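Local coordinates for yeast glycogen phosphorylase (Saccharomyces cerevisiae, PDB 1YGP), which belongs to the carbohydrate phosphorylase family of the GT-B clan, binds pyridoxal-5'-phosphate and assembles as a dimer, at residues E222-Q227 and Q281-T286; E376-L381 and L387-A392; I516-W521 and L546-L551; Y771-H776 and H814-L819. All coordinates share one frame; numbering follows the deposited sequence.

Four contacts sample a long chain in series, each closing its loop before the next one opens, so none nests or crosses. Contact 1 joins strands 221-232 and 274-284 of the large mixed sheet across the strand between them, beside the second subunit. Contact 2 closes a very short loop, fastening helix 372-384 to helix 389-399 on the crossover between two neighbouring strands of that sheet. Contact 3 ties the start of helix 518-524, which carries Trp521 of the pyridoxal-5'-phosphate pocket, to the loop before helix 562-584. Contact 4 joins helix 763-775 to the loop before helix 820-840; its centre lies about 54 Å from that of contact 1.

Contact 1: residues E222-Q227 and Q281-T286; sequences ERNEVQ and QARPTT
Asn224 OD1 is gripped by both terminal nitrogens of Arg283, which meet it end-on: NH1 lies 3.0 Å from OD1 and NH2 lies 3.1 Å from OD1. The oxygen sits within the guanidinium plane, but the two donors use it differently: NH2 comes at OD1 almost head-on, in line with the carbonyl bond, and NH1 from above the plane of the Asn224 amide. Glu222 OE2 also reaches NH2, close beside Asn224 OD1, and forms a salt bridge to Arg283 NH2 at 2.7 Å. As a hydrogen bond this pair is weak, with an angle at the hydrogen of 115°, and the carboxylate stands almost perpendicular to the guanidinium (83°). Arg283 reaches this position because CG lies anti to its carbonyl carbon (chi1 -74°) and the chain then runs extended to NE. The side chain spans the gap between strands 221-232 and 274-284, which are not neighbours: strand 255-267 runs between them in the antiparallel part of the mixed sheet, and Arg283 passes over it, with Tyr262 OH as a further partner of NH2. Asn224 stands in a type I beta turn from Arg223 to Val226, where strand 221-232 is interrupted. Its backbone O accepts from Gln227 NE2 at 2.9 Å, which ties the turn to the strand that follows. Asn214 of the second subunit packs on both Glu222 and Arg283, and Arg58 of that subunit forms a salt bridge with Glu225.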
# COMPACT_ATOMS: atom_id res chain seq x y z
N GLU A 222 10.17 -4.43 -3.54
CA GLU A 222 9.37 -3.82 -4.60
C GLU A 222 10.37 -3.31 -5.63
O GLU A 222 11.14 -2.40 -5.28
CB GLU A 222 8.58 -2.66 -4.03
CG GLU A 222 7.85 -1.87 -5.13
CD GLU A 222 7.07 -0.63 -4.69
OE1 GLU A 222 7.47 0.06 -3.75
OE2 GLU A 222 6.07 -0.32 -5.33
N ARG A 223 10.43 -3.81 -6.88
CA ARG A 223 11.44 -3.31 -7.82
C ARG A 223 10.76 -2.29 -8.72
O ARG A 223 10.46 -2.52 -9.88
CB ARG A 223 12.05 -4.39 -8.74
CG ARG A 223 12.30 -5.78 -8.18
CD ARG A 223 13.02 -5.82 -6.85
NE ARG A 223 14.31 -5.16 -6.89
CZ ARG A 223 15.45 -5.81 -6.61
NH1 ARG A 223 15.47 -7.11 -6.29
NH2 ARG A 223 16.58 -5.12 -6.58
N ASN A 224 10.55 -1.08 -8.21
CA ASN A 224 9.94 -0.01 -8.99
C ASN A 224 10.63 0.32 -10.31
O ASN A 224 10.09 1.01 -11.17
CB ASN A 224 9.90 1.22 -8.12
CG ASN A 224 8.49 1.78 -8.02
OD1 ASN A 224 7.52 1.05 -7.79
ND2 ASN A 224 8.35 3.08 -8.19
N GLU A 225 11.88 -0.16 -10.43
CA GLU A 225 12.75 -0.06 -11.58
C GLU A 225 12.29 -0.96 -12.73
O GLU A 225 12.34 -0.59 -13.89
CB GLU A 225 14.15 -0.48 -11.19
CG GLU A 225 14.85 0.31 -10.10
CD GLU A 225 14.55 -0.15 -8.68
OE1 GLU A 225 13.59 0.34 -8.08
OE2 GLU A 225 15.26 -1.00 -8.17
N VAL A 226 11.80 -2.17 -12.46
CA VAL A 226 11.39 -3.10 -13.49
C VAL A 226 9.94 -2.83 -13.79
O VAL A 226 9.08 -3.25 -13.01
CB VAL A 226 11.62 -4.54 -12.95
CG1 VAL A 226 11.14 -5.60 -13.92
CG2 VAL A 226 13.11 -4.78 -12.79
N GLN A 227 9.64 -2.09 -14.86
CA GLN A 227 8.27 -1.85 -15.33
C GLN A 227 8.06 -2.32 -16.77
O GLN A 227 8.49 -1.62 -17.68
CB GLN A 227 7.94 -0.39 -15.26
CG GLN A 227 7.85 0.07 -13.84
CD GLN A 227 7.53 1.55 -13.73
OE1 GLN A 227 6.91 2.17 -14.59
NE2 GLN A 227 7.96 2.19 -12.66
N GLN A 281 2.59 -6.87 -10.35
CA GLN A 281 1.42 -6.08 -9.95
C GLN A 281 1.04 -5.28 -11.18
O GLN A 281 1.98 -4.77 -11.82
CB GLN A 281 1.80 -5.15 -8.85
CG GLN A 281 0.80 -4.04 -8.57
CD GLN A 281 1.26 -3.26 -7.36
OE1 GLN A 281 0.77 -3.54 -6.27
NE2 GLN A 281 2.19 -2.33 -7.44
N ALA A 282 -0.23 -5.12 -11.54
CA ALA A 282 -0.57 -4.34 -12.72
C ALA A 282 -0.76 -2.89 -12.36
O ALA A 282 -1.39 -2.63 -11.33
CB ALA A 282 -1.86 -4.76 -13.35
N ARG A 283 -0.23 -1.94 -13.11
CA ARG A 283 -0.38 -0.52 -12.82
C ARG A 283 -0.85 0.18 -14.10
O ARG A 283 -0.64 -0.38 -15.18
CB ARG A 283 0.93 0.07 -12.36
CG ARG A 283 1.23 -0.38 -10.92
CD ARG A 283 2.43 0.40 -10.40
NE ARG A 283 3.01 -0.14 -9.19
CZ ARG A 283 4.26 0.18 -8.79
NH1 ARG A 283 5.03 1.02 -9.48
NH2 ARG A 283 4.78 -0.41 -7.71
N PRO A 284 -1.61 1.28 -14.05
CA PRO A 284 -2.05 2.07 -15.20
C PRO A 284 -0.90 2.82 -15.85
O PRO A 284 0.10 3.12 -15.18
CB PRO A 284 -3.08 2.98 -14.65
CG PRO A 284 -2.52 3.25 -13.27
CD PRO A 284 -2.16 1.86 -12.83
N THR A 285 -1.02 3.19 -17.12
CA THR A 285 0.04 3.95 -17.74
C THR A 285 -0.15 5.37 -17.25
O THR A 285 0.80 6.14 -17.17
CB THR A 285 -0.05 3.90 -19.27
OG1 THR A 285 -1.42 3.79 -19.59
CG2 THR A 285 0.73 2.75 -19.88
N THR A 286 -1.39 5.75 -16.92
CA THR A 286 -1.66 7.07 -16.41
C THR A 286 -2.42 6.92 -15.12
O THR A 286 -3.57 6.50 -15.12
CB THR A 286 -2.47 7.79 -17.46
OG1 THR A 286 -1.64 7.74 -18.63
CG2 THR A 286 -2.89 9.21 -17.07

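Contact 2: residues E376-L381 and L387-A392; sequences ELQRVL and LDWHEA
Gln378 places its amide against Trp389 through two torsions: CG lies anti to the backbone N (chi1 -176°), and a bend at chi2 (65°) then swings the amide toward the second helix. There NE2 stands 3.2 Å above the Trp389 ring plane, over its centre, with the amide nearly upright on the indole (planes 80° apart). The same nitrogen gives a weak but straight hydrogen bond to the backbone O of Trp389, at 3.3 Å from NE2, so the amide meets both the ring and the carbonyl of one residue. At its other end Gln378 OE1 lies against Ala392, 3.3 Å from CB. These residues sit on helices 372-384 and 389-399, which follow one another after a short link and together form the connection of a beta-alpha-beta crossover, between the neighbouring parallel strands 361-366 and 400-404. Where the link ends, Leu387 N donates to Leu381 O at 2.9 Å, again almost in line. Beside that bond the packing is apolar: Leu381 CB meets Ala392 CB at 3.8 Å, while Leu387 CG approaches Leu381 CB more loosely, at 4.4 Å. Trp354 lies against both leucines. Asp388 occupies the N-cap of the second helix, its OD2 accepting a weak bond from His390 N at 3.2 Å. Phe437, on helix 425-445, meets the Trp389 ring edge-to-face, and Ile430 of that helix touches Gln378.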
# COMPACT_ATOMS: atom_id res chain seq x y z
N GLU A 376 3.54 -16.36 -27.32
CA GLU A 376 4.23 -15.11 -27.11
C GLU A 376 5.71 -15.23 -27.47
O GLU A 376 6.20 -14.30 -28.14
CB GLU A 376 4.05 -14.70 -25.66
CG GLU A 376 4.85 -13.50 -25.17
CD GLU A 376 4.47 -12.14 -25.75
OE1 GLU A 376 3.44 -12.01 -26.41
OE2 GLU A 376 5.22 -11.20 -25.51
N LEU A 377 6.46 -16.29 -27.10
CA LEU A 377 7.86 -16.39 -27.48
C LEU A 377 7.88 -16.45 -28.99
O LEU A 377 8.64 -15.70 -29.60
CB LEU A 377 8.53 -17.63 -26.89
CG LEU A 377 10.05 -17.83 -27.17
CD1 LEU A 377 10.81 -16.55 -26.89
CD2 LEU A 377 10.58 -18.96 -26.31
N GLN A 378 7.00 -17.22 -29.64
CA GLN A 378 6.97 -17.23 -31.10
C GLN A 378 6.70 -15.83 -31.65
O GLN A 378 7.44 -15.37 -32.54
CB GLN A 378 5.90 -18.20 -31.56
CG GLN A 378 5.80 -18.40 -33.06
CD GLN A 378 6.99 -19.04 -33.73
OE1 GLN A 378 8.02 -19.36 -33.14
NE2 GLN A 378 6.87 -19.27 -35.03
N ARG A 379 5.71 -15.11 -31.09
CA ARG A 379 5.42 -13.75 -31.49
C ARG A 379 6.65 -12.84 -31.36
O ARG A 379 6.96 -12.14 -32.33
CB ARG A 379 4.30 -13.14 -30.65
CG ARG A 379 3.92 -11.74 -31.15
CD ARG A 379 2.87 -10.99 -30.35
NE ARG A 379 3.37 -10.60 -29.05
CZ ARG A 379 4.09 -9.51 -28.88
NH1 ARG A 379 4.38 -8.69 -29.91
NH2 ARG A 379 4.63 -9.27 -27.70
N VAL A 380 7.41 -12.82 -30.27
CA VAL A 380 8.48 -11.85 -30.20
C VAL A 380 9.61 -12.28 -31.11
O VAL A 380 10.16 -11.40 -31.80
CB VAL A 380 9.04 -11.66 -28.76
CG1 VAL A 380 7.87 -11.36 -27.86
CG2 VAL A 380 9.72 -12.87 -28.23
N LEU A 381 9.95 -13.58 -31.22
CA LEU A 381 11.06 -13.98 -32.08
C LEU A 381 10.75 -13.68 -33.54
O LEU A 381 11.63 -13.20 -34.25
CB LEU A 381 11.37 -15.47 -31.94
CG LEU A 381 11.99 -15.97 -30.66
CD1 LEU A 381 12.29 -17.44 -30.87
CD2 LEU A 381 13.29 -15.24 -30.32
N LEU A 387 13.24 -13.53 -36.63
CA LEU A 387 13.77 -14.82 -37.03
C LEU A 387 12.83 -15.42 -38.06
O LEU A 387 11.75 -14.89 -38.36
CB LEU A 387 13.89 -15.80 -35.87
CG LEU A 387 14.85 -15.52 -34.70
CD1 LEU A 387 15.31 -16.86 -34.18
CD2 LEU A 387 16.12 -14.80 -35.12
N ASP A 388 13.25 -16.49 -38.70
CA ASP A 388 12.38 -17.18 -39.63
C ASP A 388 11.32 -17.85 -38.78
O ASP A 388 11.62 -18.37 -37.70
CB ASP A 388 13.19 -18.22 -40.40
CG ASP A 388 12.38 -19.11 -41.34
OD1 ASP A 388 11.66 -18.56 -42.18
OD2 ASP A 388 12.47 -20.34 -41.22
N TRP A 389 10.09 -17.93 -39.29
CA TRP A 389 9.01 -18.58 -38.57
C TRP A 389 9.43 -19.98 -38.18
O TRP A 389 9.27 -20.40 -37.03
CB TRP A 389 7.76 -18.67 -39.42
CG TRP A 389 6.49 -18.86 -38.62
CD1 TRP A 389 5.67 -17.78 -38.36
CD2 TRP A 389 5.99 -20.03 -38.11
NE1 TRP A 389 4.65 -18.27 -37.70
CE2 TRP A 389 4.79 -19.59 -37.53
CE3 TRP A 389 6.35 -21.38 -38.05
CZ2 TRP A 389 3.96 -20.50 -36.88
CZ3 TRP A 389 5.52 -22.29 -37.41
CH2 TRP A 389 4.33 -21.85 -36.82
N HIS A 390 10.06 -20.71 -39.08
CA HIS A 390 10.42 -22.05 -38.71
C HIS A 390 11.62 -22.14 -37.79
O HIS A 390 11.66 -23.06 -36.97
CB HIS A 390 10.62 -22.83 -40.00
CG HIS A 390 9.24 -23.19 -40.54
ND1 HIS A 390 8.55 -22.62 -41.53
CD2 HIS A 390 8.45 -24.18 -40.00
CE1 HIS A 390 7.38 -23.21 -41.61
NE2 HIS A 390 7.34 -24.14 -40.68
N GLU A 391 12.55 -21.19 -37.79
CA GLU A 391 13.70 -21.31 -36.91
C GLU A 391 13.26 -20.99 -35.48
O GLU A 391 13.63 -21.67 -34.52
CB GLU A 391 14.74 -20.36 -37.39
CG GLU A 391 16.11 -20.48 -36.74
CD GLU A 391 16.99 -19.24 -36.99
OE1 GLU A 391 16.99 -18.70 -38.10
OE2 GLU A 391 17.66 -18.80 -36.05
N ALA A 392 12.41 -19.96 -35.35
CA ALA A 392 11.83 -19.51 -34.10
C ALA A 392 11.03 -20.63 -33.44
O ALA A 392 11.25 -21.00 -32.27
CB ALA A 392 10.91 -18.34 -34.37

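Contact 3: residues I516-W521 and L546-L551; sequences ITPRRW and LDMAKL
The first turn of helix 518-524, the helix that carries Trp521 of the pyridoxal-5'-phosphate pocket, is where Pro518 meets Met548, at the start of a 3-10 segment. Thr517 is the N-cap of this helix, OG1 accepting a weak bond from Arg519 N at 3.3 Å. Directly after the cap, the Pro518 ring presents CG and CB to the methionine. Met548 CE lies 3.8 Å from Pro518 CG, and Met548 CG is 4.0 Å from that same ring atom. The methionine bends against the CB-CG side of the ring: its CG stands beside its own backbone N (chi1 -74°), and further bends at chi2 (-53°) and chi3 bring SD and CE against the proline. A lighter touch joins Leu546 CD1 to Arg519 NH1 at 4.3 Å. The charge of that guanidinium is directed elsewhere, to Asp175 from NH2 and to Asp862 from NH1. The Pro518 side chain is about 13 Å from the bound pyridoxal-5'-phosphate, which touches Trp521 further along the helix. With no hydrogen bond between the two segments, their attachment rests on a small apolar contact, while the ionic anchoring of Arg519 comes from other parts of the chain.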
# COMPACT_ATOMS: atom_id res chain seq x y z
N ILE A 516 6.24 -33.41 -1.42
CA ILE A 516 6.14 -32.29 -0.50
C ILE A 516 7.48 -31.99 0.19
O ILE A 516 8.32 -32.90 0.38
CB ILE A 516 5.06 -32.56 0.60
CG1 ILE A 516 5.36 -33.86 1.31
CG2 ILE A 516 3.68 -32.62 -0.02
CD1 ILE A 516 4.65 -33.86 2.63
N THR A 517 7.72 -30.74 0.60
CA THR A 517 8.96 -30.44 1.27
C THR A 517 9.01 -30.92 2.73
O THR A 517 8.15 -30.62 3.58
CB THR A 517 9.25 -28.94 1.21
OG1 THR A 517 10.45 -28.83 1.94
CG2 THR A 517 8.18 -28.02 1.78
N PRO A 518 10.08 -31.62 3.11
CA PRO A 518 10.32 -32.06 4.47
C PRO A 518 10.50 -30.91 5.44
O PRO A 518 10.08 -31.02 6.59
CB PRO A 518 11.53 -32.91 4.37
CG PRO A 518 11.44 -33.46 2.98
CD PRO A 518 11.02 -32.25 2.20
N ARG A 519 11.08 -29.79 5.04
CA ARG A 519 11.32 -28.77 6.03
C ARG A 519 10.04 -28.11 6.50
O ARG A 519 9.92 -27.85 7.69
CB ARG A 519 12.25 -27.70 5.52
CG ARG A 519 13.73 -28.08 5.50
CD ARG A 519 14.11 -29.08 4.40
NE ARG A 519 14.07 -28.52 3.07
CZ ARG A 519 14.22 -29.32 2.00
NH1 ARG A 519 14.41 -30.63 2.13
NH2 ARG A 519 14.18 -28.80 0.77
N ARG A 520 9.03 -27.84 5.67
CA ARG A 520 7.83 -27.22 6.20
C ARG A 520 6.93 -28.31 6.76
O ARG A 520 6.50 -28.23 7.91
CB ARG A 520 7.06 -26.46 5.15
CG ARG A 520 5.94 -25.63 5.78
CD ARG A 520 5.10 -24.87 4.77
NE ARG A 520 5.85 -23.75 4.22
CZ ARG A 520 5.87 -22.55 4.81
NH1 ARG A 520 5.20 -22.31 5.93
NH2 ARG A 520 6.58 -21.58 4.26
N TRP A 521 6.72 -29.38 6.01
CA TRP A 521 5.76 -30.35 6.46
C TRP A 521 6.22 -31.30 7.57
O TRP A 521 5.33 -31.82 8.26
CB TRP A 521 5.26 -31.03 5.17
CG TRP A 521 4.51 -29.96 4.37
CD1 TRP A 521 4.95 -29.54 3.13
CD2 TRP A 521 3.41 -29.24 4.79
NE1 TRP A 521 4.15 -28.56 2.78
CE2 TRP A 521 3.23 -28.35 3.72
CE3 TRP A 521 2.55 -29.20 5.89
CZ2 TRP A 521 2.19 -27.41 3.75
CZ3 TRP A 521 1.52 -28.26 5.92
CH2 TRP A 521 1.35 -27.37 4.86
N LEU A 546 17.63 -33.69 4.18
CA LEU A 546 18.19 -33.73 2.85
C LEU A 546 18.14 -35.15 2.32
O LEU A 546 17.86 -35.36 1.13
CB LEU A 546 19.63 -33.28 2.86
CG LEU A 546 19.95 -31.81 2.74
CD1 LEU A 546 18.71 -30.94 2.61
CD2 LEU A 546 20.71 -31.43 3.97
N ASP A 547 18.40 -36.17 3.15
CA ASP A 547 18.33 -37.53 2.67
C ASP A 547 17.22 -38.32 3.35
O ASP A 547 17.46 -39.10 4.26
CB ASP A 547 19.67 -38.24 2.89
CG ASP A 547 19.73 -39.64 2.29
OD1 ASP A 547 19.03 -39.92 1.30
OD2 ASP A 547 20.50 -40.45 2.82
N MET A 548 15.99 -38.17 2.85
CA MET A 548 14.84 -38.84 3.43
C MET A 548 14.96 -40.37 3.44
O MET A 548 14.35 -41.06 4.25
CB MET A 548 13.55 -38.47 2.70
CG MET A 548 13.01 -37.10 2.97
SD MET A 548 12.85 -36.87 4.74
CE MET A 548 11.10 -36.74 4.88
N ALA A 549 15.79 -40.92 2.55
CA ALA A 549 16.03 -42.35 2.49
C ALA A 549 16.50 -42.94 3.82
O ALA A 549 16.09 -44.05 4.18
CB ALA A 549 17.10 -42.64 1.45
N LYS A 550 17.26 -42.21 4.62
CA LYS A 550 17.70 -42.71 5.91
C LYS A 550 16.55 -43.03 6.86
O LYS A 550 16.75 -43.76 7.84
CB LYS A 550 18.59 -41.72 6.63
CG LYS A 550 19.84 -41.29 5.87
CD LYS A 550 20.98 -40.87 6.79
CE LYS A 550 20.65 -39.77 7.81
NZ LYS A 550 21.72 -39.64 8.79
N LEU A 551 15.31 -42.56 6.64
CA LEU A 551 14.27 -42.82 7.62
C LEU A 551 13.81 -44.26 7.72
O LEU A 551 13.19 -44.65 8.72
CB LEU A 551 13.08 -41.87 7.34
CG LEU A 551 12.93 -40.65 8.27
CD1 LEU A 551 14.16 -39.79 8.27
CD2 LEU A 551 11.78 -39.78 7.79

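Contact 4: residues Y771-H776 and H814-L819; sequences YNHQYH and HGDYYL
The imidazole of His773 lies with one face toward the backbone of Gly815 and Asp816. Gly815 O is 3.0 Å above the ring plane, displaced toward the rim, and its nearest ring atom is His773 CG, at 3.1 Å. Asp816 O approaches the same face from farther off and is likewise offset. The Asp816 side chain comes to the far end of the ring, its carboxylate turned 66° from the imidazole. CB and OD2 both lie near His773 NE2, at 3.6 Å from CB and 3.5 Å from OD2, but the NE2-OD2 pair has too poor an angle for a hydrogen bond. With CG anti to the backbone N (chi1 178°), the Asp816 carboxylate reaches the start of the next helix, where it has firmer partners: OD2 bonds to Ser821 OG and OD1 to Val820 N. His773 ND1 is bonded to Leu769 O, one turn back in its own helix, which helps fix the rotation of the ring. The contact thus joins the C-terminal part of helix 763-775 to the loop leading into helix 820-840. Gly815 has its CA 5.0 Å from that of His773, the closest pair of CA atoms across the two segments. From Asp816 the chain makes a type I beta turn to Leu819, whose N donates to Asp816 O at 3.1 Å. No hydrogen bond joins the two segments. With ND1 bonded to Leu769 O, a neutral ring would bring the carboxylate near an unprotonated NE2; a second proton there would probably make the approach favourable.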
# COMPACT_ATOMS: atom_id res chain seq x y z
N TYR A 771 -23.88 -46.65 -14.70
CA TYR A 771 -24.95 -47.07 -15.63
C TYR A 771 -26.14 -47.75 -14.95
O TYR A 771 -27.29 -47.35 -15.11
CB TYR A 771 -24.38 -48.02 -16.70
CG TYR A 771 -25.44 -48.73 -17.54
CD1 TYR A 771 -25.99 -48.10 -18.67
CD2 TYR A 771 -25.90 -50.01 -17.17
CE1 TYR A 771 -26.98 -48.74 -19.43
CE2 TYR A 771 -26.89 -50.65 -17.92
CZ TYR A 771 -27.42 -50.01 -19.04
OH TYR A 771 -28.39 -50.64 -19.78
N ASN A 772 -25.88 -48.78 -14.16
CA ASN A 772 -26.92 -49.48 -13.45
C ASN A 772 -27.74 -48.55 -12.58
O ASN A 772 -28.92 -48.81 -12.31
CB ASN A 772 -26.35 -50.56 -12.55
CG ASN A 772 -25.73 -51.70 -13.33
OD1 ASN A 772 -26.17 -52.01 -14.43
ND2 ASN A 772 -24.68 -52.35 -12.84
N HIS A 773 -27.20 -47.42 -12.13
CA HIS A 773 -27.95 -46.51 -11.29
C HIS A 773 -29.13 -45.93 -12.01
O HIS A 773 -30.16 -45.71 -11.38
CB HIS A 773 -27.14 -45.34 -10.84
CG HIS A 773 -26.61 -45.52 -9.46
ND1 HIS A 773 -25.38 -45.89 -9.12
CD2 HIS A 773 -27.33 -45.30 -8.31
CE1 HIS A 773 -25.32 -45.89 -7.82
NE2 HIS A 773 -26.49 -45.54 -7.34
N GLN A 774 -28.96 -45.69 -13.31
CA GLN A 774 -30.02 -45.03 -14.06
C GLN A 774 -30.85 -46.03 -14.82
O GLN A 774 -32.05 -46.15 -14.57
CB GLN A 774 -29.43 -44.02 -15.06
N TYR A 775 -30.23 -46.82 -15.69
CA TYR A 775 -30.98 -47.71 -16.56
C TYR A 775 -31.12 -49.15 -16.05
O TYR A 775 -31.19 -50.07 -16.86
CB TYR A 775 -30.30 -47.69 -17.95
N HIS A 776 -31.15 -49.37 -14.73
CA HIS A 776 -31.39 -50.66 -14.09
C HIS A 776 -31.28 -50.54 -12.55
O HIS A 776 -30.63 -51.37 -11.89
CB HIS A 776 -30.36 -51.74 -14.56
N HIS A 814 -31.13 -38.87 -8.66
CA HIS A 814 -30.46 -38.45 -9.89
C HIS A 814 -29.21 -39.30 -10.11
O HIS A 814 -28.06 -38.87 -10.16
CB HIS A 814 -30.12 -36.96 -9.82
CG HIS A 814 -31.41 -36.18 -9.75
ND1 HIS A 814 -32.04 -35.75 -8.66
CD2 HIS A 814 -32.21 -35.91 -10.83
CE1 HIS A 814 -33.19 -35.24 -9.02
NE2 HIS A 814 -33.28 -35.34 -10.32
N GLY A 815 -29.50 -40.59 -10.12
CA GLY A 815 -28.51 -41.61 -10.38
C GLY A 815 -27.30 -41.67 -9.48
O GLY A 815 -26.43 -42.48 -9.81
N ASP A 816 -27.19 -40.92 -8.37
CA ASP A 816 -26.04 -40.92 -7.49
C ASP A 816 -24.70 -41.10 -8.23
O ASP A 816 -23.94 -42.07 -8.07
CB ASP A 816 -26.25 -42.02 -6.44
CG ASP A 816 -25.11 -42.22 -5.44
OD1 ASP A 816 -24.67 -41.28 -4.77
OD2 ASP A 816 -24.63 -43.34 -5.36
N TYR A 817 -24.43 -40.11 -9.08
CA TYR A 817 -23.23 -40.06 -9.88
C TYR A 817 -21.92 -40.20 -9.10
O TYR A 817 -20.93 -40.56 -9.70
CB TYR A 817 -23.24 -38.76 -10.64
CG TYR A 817 -22.18 -38.64 -11.73
CD1 TYR A 817 -22.31 -39.34 -12.93
CD2 TYR A 817 -21.08 -37.80 -11.53
CE1 TYR A 817 -21.35 -39.20 -13.94
CE2 TYR A 817 -20.12 -37.66 -12.53
CZ TYR A 817 -20.26 -38.36 -13.73
OH TYR A 817 -19.34 -38.16 -14.74
N TYR A 818 -21.77 -39.95 -7.80
CA TYR A 818 -20.47 -40.09 -7.15
C TYR A 818 -20.38 -41.34 -6.29
O TYR A 818 -19.55 -41.43 -5.38
CB TYR A 818 -20.19 -38.88 -6.28
CG TYR A 818 -20.15 -37.64 -7.12
CD1 TYR A 818 -19.05 -37.40 -7.94
CD2 TYR A 818 -21.23 -36.76 -7.11
CE1 TYR A 818 -19.06 -36.28 -8.76
CE2 TYR A 818 -21.24 -35.64 -7.94
CZ TYR A 818 -20.14 -35.41 -8.75
OH TYR A 818 -20.11 -34.29 -9.53
N LEU A 819 -21.30 -42.28 -6.53
CA LEU A 819 -21.31 -43.57 -5.87
C LEU A 819 -21.30 -43.57 -4.34
O LEU A 819 -20.67 -44.42 -3.70
CB LEU A 819 -20.11 -44.41 -6.39
CG LEU A 819 -20.08 -45.05 -7.79
CD1 LEU A 819 -20.35 -44.02 -8.87
CD2 LEU A 819 -18.68 -45.63 -8.04